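Local coordinates for protein virB8 (Agrobacterium tumefaciens, PDB 2CC3) that forms the periplasmic, homodimeric domain of an inner-membrane component of a type IV secretion system, suggested to help direct T-DNA transfer into plant cells, at residues Y32-V37 against F52-N57; R20-Y25 against Q47-F52. All blocks are in the same frame, centred on the assembly; numbering follows the deposited sequence.

Contact 1 of 2, residues Y32-V37 against F52-N57; sequences YAYDLV and FFNYPN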
loop_
_atom_site.group_PDB
_atom_site.type_symbol
_atom_site.label_atom_id
_atom_site.label_comp_id
_atom_site.label_asym_id
_atom_site.label_seq_id
_atom_site.Cartn_x
_atom_site.Cartn_y
_atom_site.Cartn_z
ATOM N N TYR A 32 2.133 -8.703 5.483
ATOM C CA TYR A 32 2.234 -7.285 5.249
ATOM C C TYR A 32 0.915 -6.572 5.618
ATOM O O TYR A 32 0.918 -5.609 6.366
ATOM C CB TYR A 32 2.650 -6.995 3.796
ATOM C CG TYR A 32 2.428 -5.542 3.408
ATOM C CD1 TYR A 32 3.108 -4.516 4.061
ATOM C CD2 TYR A 32 1.495 -5.189 2.416
ATOM C CE1 TYR A 32 2.878 -3.208 3.746
ATOM C CE2 TYR A 32 1.277 -3.850 2.075
ATOM C CZ TYR A 32 1.962 -2.874 2.753
ATOM O OH TYR A 32 1.765 -1.547 2.432
ATOM N N ALA A 33 -0.213 -7.042 5.104
ATOM C CA ALA A 33 -1.481 -6.360 5.397
ATOM C C ALA A 33 -1.850 -6.442 6.897
ATOM O O ALA A 33 -2.206 -5.440 7.501
ATOM C CB ALA A 33 -2.582 -6.872 4.501
ATOM N N TYR A 34 -1.690 -7.619 7.488
ATOM C CA TYR A 34 -1.972 -7.869 8.913
ATOM C C TYR A 34 -1.228 -6.921 9.858
ATOM O O TYR A 34 -1.799 -6.443 10.838
ATOM C CB TYR A 34 -1.659 -9.341 9.243
ATOM C CG TYR A 34 -1.820 -9.718 10.702
ATOM C CD1 TYR A 34 -3.018 -10.260 11.168
ATOM C CD2 TYR A 34 -0.785 -9.531 11.612
ATOM C CE1 TYR A 34 -3.189 -10.614 12.486
ATOM C CE2 TYR A 34 -0.948 -9.867 12.940
ATOM C CZ TYR A 34 -2.156 -10.420 13.370
ATOM O OH TYR A 34 -2.342 -10.787 14.683
ATOM N N ASP A 35 0.046 -6.651 9.575
ATOM C CA ASP A 35 0.824 -5.753 10.426
ATOM C C ASP A 35 0.419 -4.274 10.307
ATOM O O ASP A 35 0.325 -3.565 11.319
ATOM C CB ASP A 35 2.330 -5.896 10.161
ATOM C CG ASP A 35 2.833 -7.313 10.347
ATOM O OD1 ASP A 35 2.453 -7.984 11.342
ATOM O OD2 ASP A 35 3.630 -7.755 9.484
ATOM N N LEU A 36 0.245 -3.788 9.074
ATOM C CA LEU A 36 -0.280 -2.436 8.861
ATOM C C LEU A 36 -1.695 -2.270 9.469
ATOM O O LEU A 36 -1.942 -1.329 10.176
ATOM C CB LEU A 36 -0.255 -2.036 7.365
ATOM C CG LEU A 36 0.924 -1.283 6.697
ATOM C CD1 LEU A 36 0.457 -0.531 5.453
ATOM C CD2 LEU A 36 1.627 -0.294 7.636
ATOM N N VAL A 37 -2.606 -3.203 9.205
ATOM C CA VAL A 37 -3.945 -3.136 9.789
ATOM C C VAL A 37 -3.870 -3.068 11.318
ATOM O O VAL A 37 -4.486 -2.198 11.919
ATOM C CB VAL A 37 -4.860 -4.328 9.356
ATOM C CG1 VAL A 37 -6.102 -4.356 10.221
ATOM C CG2 VAL A 37 -5.244 -4.192 7.867
ATOM N N PHE A 52 -10.340 -12.621 14.105
ATOM C CA PHE A 52 -10.959 -13.029 12.860
ATOM C C PHE A 52 -9.924 -13.600 11.870
ATOM O O PHE A 52 -10.069 -14.717 11.358
ATOM C CB PHE A 52 -11.748 -11.875 12.220
ATOM C CG PHE A 52 -12.091 -12.136 10.796
ATOM C CD1 PHE A 52 -12.999 -13.137 10.471
ATOM C CD2 PHE A 52 -11.439 -11.456 9.770
ATOM C CE1 PHE A 52 -13.280 -13.428 9.166
ATOM C CE2 PHE A 52 -11.728 -11.747 8.440
ATOM C CZ PHE A 52 -12.647 -12.724 8.142
ATOM N N PHE A 53 -8.869 -12.837 11.637
ATOM C CA PHE A 53 -7.833 -13.216 10.689
ATOM C C PHE A 53 -6.991 -14.438 11.076
ATOM O O PHE A 53 -6.665 -15.261 10.200
ATOM C CB PHE A 53 -6.898 -12.033 10.437
ATOM C CG PHE A 53 -6.213 -12.094 9.119
ATOM C CD1 PHE A 53 -6.910 -11.816 7.950
ATOM C CD2 PHE A 53 -4.878 -12.443 9.039
ATOM C CE1 PHE A 53 -6.288 -11.881 6.738
ATOM C CE2 PHE A 53 -4.241 -12.510 7.821
ATOM C CZ PHE A 53 -4.942 -12.235 6.668
ATOM N N ASN A 54 -6.614 -14.549 12.355
ATOM C CA ASN A 54 -5.681 -15.615 12.755
ATOM C C ASN A 54 -6.283 -17.024 12.774
ATOM O O ASN A 54 -7.496 -17.187 12.939
ATOM C CB ASN A 54 -4.997 -15.282 14.093
ATOM C CG ASN A 54 -3.954 -14.189 13.947
ATOM O OD1 ASN A 54 -3.240 -14.126 12.943
ATOM N ND2 ASN A 54 -3.864 -13.326 14.938
ATOM N N TYR A 55 -5.424 -18.027 12.555
ATOM C CA TYR A 55 -5.718 -19.414 12.932
ATOM C C TYR A 55 -5.905 -19.442 14.451
ATOM O O TYR A 55 -5.164 -18.768 15.165
ATOM C CB TYR A 55 -4.560 -20.350 12.556
ATOM C CG TYR A 55 -4.024 -20.207 11.142
ATOM C CD1 TYR A 55 -4.819 -20.511 10.039
ATOM C CD2 TYR A 55 -2.706 -19.797 10.907
ATOM C CE1 TYR A 55 -4.319 -20.385 8.733
ATOM C CE2 TYR A 55 -2.204 -19.661 9.608
ATOM C CZ TYR A 55 -3.011 -19.962 8.530
ATOM O OH TYR A 55 -2.535 -19.854 7.234
ATOM N N PRO A 56 -6.852 -20.261 14.959
ATOM C CA PRO A 56 -7.574 -21.332 14.270
ATOM C C PRO A 56 -8.970 -20.987 13.740
ATOM O O PRO A 56 -9.763 -21.904 13.515
ATOM C CB PRO A 56 -7.697 -22.404 15.358
ATOM C CG PRO A 56 -7.676 -21.635 16.672
ATOM C CD PRO A 56 -7.256 -20.195 16.372
ATOM N N ASN A 57 -9.266 -19.702 13.529
ATOM C CA ASN A 57 -10.578 -19.292 13.020
ATOM C C ASN A 57 -10.927 -19.953 11.683
ATOM O O ASN A 57 -10.356 -19.573 10.655
ATOM C CB ASN A 57 -10.674 -17.768 12.871
ATOM C CG ASN A 57 -12.095 -17.306 12.571
ATOM O OD1 ASN A 57 -13.059 -17.856 13.117
ATOM N ND2 ASN A 57 -12.236 -16.305 11.693
#
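Phe53 and Asn54, where helix 43-53 runs out, receive the ring of Tyr34 from helix 30-39. Both helices belong to the helical layer that accompanies the four-stranded antiparallel sheet in this NTF2-like fold of the VirB8 family. Phe53, the last helical residue, makes the apolar half of the contact: its CD2 lies 3.6 Å from Tyr34 CD1. The two rings are inclined by 36° and their centroids are 5.9 Å apart, so they meet obliquely through one ring corner each. Beyond the contact, Phe53 also packs on Pro61 and Tyr25, and its carbonyl oxygen is held by Ser60 and Gln62.

Asn54 is the first residue to leave helical geometry, and its amide makes the polar half. With CG anti to the carbonyl carbon (chi1 -73°), the side chain crosses that of Tyr34 at about a right angle. Its OD1 rests 3.5 Å from Tyr34 CE1, next to the hydroxyl end of the ring. Asn54 ND2 donates to Tyr34 OH at 3.0 Å, with an N-H...O angle of 163° and the oxygen close to the amide plane. Farther along, the chain turns after a cis peptide before Pro56, and Asn57 ND2 bridges back to Phe52 O over 2.7 Å, in the carbonyl plane and on a lone pair.

Contact 2 of 2, residues R20-Y25 against Q47-F52; sequences RLRESY and QNYQQF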
loop_
_atom_site.group_PDB
_atom_site.type_symbol
_atom_site.label_atom_id
_atom_site.label_comp_id
_atom_site.label_asym_id
_atom_site.label_seq_id
_atom_site.Cartn_x
_atom_site.Cartn_y
_atom_site.Cartn_z
ATOM N N ARG A 20 -8.980 -1.295 2.492
ATOM C CA ARG A 20 -8.480 -2.181 1.469
ATOM C C ARG A 20 -7.619 -3.284 2.096
ATOM O O ARG A 20 -7.782 -4.464 1.769
ATOM C CB ARG A 20 -7.695 -1.377 0.421
ATOM C CG ARG A 20 -7.170 -2.156 -0.756
ATOM C CD ARG A 20 -6.167 -1.309 -1.610
ATOM N NE ARG A 20 -4.861 -1.097 -0.953
ATOM C CZ ARG A 20 -3.781 -1.891 -1.069
ATOM N NH1 ARG A 20 -3.776 -2.997 -1.831
ATOM N NH2 ARG A 20 -2.671 -1.569 -0.418
ATOM N N LEU A 21 -6.665 -2.900 2.952
ATOM C CA LEU A 21 -5.750 -3.883 3.565
ATOM C C LEU A 21 -6.501 -4.880 4.459
ATOM O O LEU A 21 -6.168 -6.056 4.524
ATOM C CB LEU A 21 -4.617 -3.188 4.356
ATOM C CG LEU A 21 -3.453 -2.504 3.614
ATOM C CD1 LEU A 21 -2.724 -1.603 4.563
ATOM C CD2 LEU A 21 -2.441 -3.450 2.961
ATOM N N ARG A 22 -7.539 -4.405 5.133
ATOM C CA ARG A 22 -8.281 -5.247 6.057
ATOM C C ARG A 22 -9.250 -6.202 5.344
ATOM O O ARG A 22 -9.436 -7.340 5.799
ATOM C CB ARG A 22 -8.967 -4.383 7.122
ATOM C CG ARG A 22 -9.870 -5.181 8.032
ATOM C CD ARG A 22 -10.231 -4.484 9.327
ATOM N NE ARG A 22 -10.999 -5.419 10.165
ATOM C CZ ARG A 22 -11.315 -5.189 11.428
ATOM N NH1 ARG A 22 -10.921 -4.069 12.015
ATOM N NH2 ARG A 22 -12.004 -6.078 12.106
ATOM N N GLU A 23 -9.831 -5.769 4.223
ATOM C CA GLU A 23 -10.910 -6.514 3.594
ATOM C C GLU A 23 -10.447 -7.326 2.370
ATOM O O GLU A 23 -11.173 -8.205 1.890
ATOM C CB GLU A 23 -12.084 -5.565 3.237
ATOM C CG GLU A 23 -12.656 -4.745 4.424
ATOM C CD GLU A 23 -13.183 -5.614 5.581
ATOM O OE1 GLU A 23 -13.499 -6.803 5.328
ATOM O OE2 GLU A 23 -13.283 -5.111 6.732
ATOM N N SER A 24 -9.257 -6.985 1.862
ATOM C CA SER A 24 -8.565 -7.736 0.816
ATOM C C SER A 24 -7.955 -8.995 1.398
ATOM O O SER A 24 -7.769 -9.079 2.614
ATOM C CB SER A 24 -7.429 -6.895 0.239
ATOM O OG SER A 24 -7.834 -6.288 -0.951
ATOM N N TYR A 25 -7.633 -9.965 0.544
ATOM C CA TYR A 25 -6.834 -11.130 0.974
ATOM C C TYR A 25 -5.977 -11.707 -0.141
ATOM O O TYR A 25 -6.454 -12.005 -1.237
ATOM C CB TYR A 25 -7.672 -12.287 1.556
ATOM C CG TYR A 25 -6.798 -13.497 1.899
ATOM C CD1 TYR A 25 -5.984 -13.476 3.034
ATOM C CD2 TYR A 25 -6.745 -14.623 1.077
ATOM C CE1 TYR A 25 -5.163 -14.534 3.359
ATOM C CE2 TYR A 25 -5.923 -15.699 1.402
ATOM C CZ TYR A 25 -5.132 -15.635 2.549
ATOM O OH TYR A 25 -4.307 -16.665 2.942
ATOM N N GLN A 47 -7.890 -6.306 18.215
ATOM C CA GLN A 47 -8.202 -7.638 18.696
ATOM C C GLN A 47 -9.325 -8.290 17.908
ATOM O O GLN A 47 -9.232 -9.466 17.587
ATOM C CB GLN A 47 -8.502 -7.600 20.190
ATOM C CG GLN A 47 -7.251 -7.345 20.992
ATOM C CD GLN A 47 -7.538 -6.685 22.309
ATOM O OE1 GLN A 47 -8.514 -5.948 22.458
ATOM N NE2 GLN A 47 -6.670 -6.925 23.282
ATOM N N ASN A 48 -10.372 -7.534 17.589
ATOM C CA ASN A 48 -11.417 -8.017 16.675
ATOM C C ASN A 48 -10.823 -8.483 15.343
ATOM O O ASN A 48 -11.119 -9.573 14.860
ATOM C CB ASN A 48 -12.461 -6.925 16.457
ATOM C CG ASN A 48 -13.619 -7.362 15.546
ATOM O OD1 ASN A 48 -13.866 -6.747 14.499
ATOM N ND2 ASN A 48 -14.333 -8.405 15.950
ATOM N N TYR A 49 -9.950 -7.673 14.760
ATOM C CA TYR A 49 -9.365 -8.036 13.474
ATOM C C TYR A 49 -8.491 -9.286 13.569
ATOM O O TYR A 49 -8.593 -10.203 12.724
ATOM C CB TYR A 49 -8.550 -6.863 12.897
ATOM C CG TYR A 49 -7.632 -7.259 11.739
ATOM C CD1 TYR A 49 -8.170 -7.615 10.485
ATOM C CD2 TYR A 49 -6.229 -7.267 11.901
ATOM C CE1 TYR A 49 -7.348 -7.986 9.414
ATOM C CE2 TYR A 49 -5.380 -7.632 10.831
ATOM C CZ TYR A 49 -5.956 -7.987 9.594
ATOM O OH TYR A 49 -5.157 -8.344 8.541
ATOM N N GLN A 50 -7.630 -9.314 14.594
ATOM C CA GLN A 50 -6.690 -10.411 14.786
ATOM C C GLN A 50 -7.347 -11.755 15.078
ATOM O O GLN A 50 -6.880 -12.792 14.577
ATOM C CB GLN A 50 -5.654 -10.052 15.859
ATOM C CG GLN A 50 -4.674 -8.974 15.388
ATOM C CD GLN A 50 -3.564 -8.646 16.379
ATOM O OE1 GLN A 50 -3.697 -8.853 17.577
ATOM N NE2 GLN A 50 -2.462 -8.090 15.865
ATOM N N GLN A 51 -8.431 -11.736 15.858
ATOM C CA GLN A 51 -9.169 -12.948 16.202
ATOM C C GLN A 51 -9.911 -13.512 14.990
ATOM O O GLN A 51 -10.091 -14.722 14.865
ATOM C CB GLN A 51 -10.144 -12.672 17.353
ATOM C CG GLN A 51 -10.276 -13.834 18.346
ATOM C CD GLN A 51 -11.095 -14.989 17.790
ATOM O OE1 GLN A 51 -12.058 -14.781 17.036
ATOM N NE2 GLN A 51 -10.717 -16.212 18.155
ATOM N N PHE A 52 -10.340 -12.621 14.105
ATOM C CA PHE A 52 -10.959 -13.029 12.860
ATOM C C PHE A 52 -9.924 -13.600 11.870
ATOM O O PHE A 52 -10.069 -14.717 11.358
ATOM C CB PHE A 52 -11.748 -11.875 12.220
ATOM C CG PHE A 52 -12.091 -12.136 10.796
ATOM C CD1 PHE A 52 -12.999 -13.137 10.471
ATOM C CD2 PHE A 52 -11.439 -11.456 9.770
ATOM C CE1 PHE A 52 -13.280 -13.428 9.166
ATOM C CE2 PHE A 52 -11.728 -11.747 8.440
ATOM C CZ PHE A 52 -12.647 -12.724 8.142
HETATM O O HOH W 1 -6.204 -8.819 6.210
HETATM O O HOH W 2 -12.914 -3.840 14.351
#
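Arg22 leaves the end of helix 6-23 with CG anti to its backbone N (chi1 174°) and stays extended from CG to NE, which carries the guanidinium over to helix 43-53. Tyr49 also has CG on the far side from its own N, and its side chain slides past the arginine in the opposite direction. The two therefore lie alongside each other over much of their length. Near the tyrosine backbone, CB of Tyr49 sits over the centre of one guanidinium face, 3.6 Å from Arg22 CZ. Farther out, Arg22 NE approaches Tyr49 CD1 at 3.6 Å, and the aliphatic Arg22 CG passes close to CD1 and CE1 of the same ring. The guanidinium and ring planes are 62° apart, so the phenol does not stack on the charged group.

These are two helices of the NTF2-like VirB8 domain, and Arg22 also touches Tyr135 on the last strand of the sheet. At the guanidinium edge, Asn48 OD1 lies in the plane and accepts a weak, bent bond from Arg22 NH2 at 3.1 Å (134°). Water 2 adds a second route between the same side chains, accepting from Arg22 NH1 and donating to Asn48 OD1. NH1 is further bonded to Tyr18 OH, one helical turn back, so NH1 has two partners, which should limit the rotation of the group.

Tyr49 is buried, and its hydroxyl is hydrogen-bonded to water 1, which lies at the ring edge, in plane, 2.6 Å from Tyr49 OH. That water in turn donates to Leu21 O over 3.2 Å, joining the phenol to the last turn of helix 6-23.

Helix 43-53 is common to both contacts, whose centres are only about 6 Å apart and which share Phe52. Contact 1 uses the end of that helix against helix 30-39, whereas contact 2 uses the preceding turn against helix 6-23. The Tyr49 ring of contact 2 meets that of Phe53 in contact 1, and Tyr49 CD2 lies 3.4 Å from Val37 CG1. The remaining helix pair is closed by Leu21 and Leu36, whose CD1 atoms are 3.5 Å apart, so all three helices touch one another. Toward the second subunit, Tyr32 of helix 30-39 forms a cation-pi contact with Arg20 of that subunit.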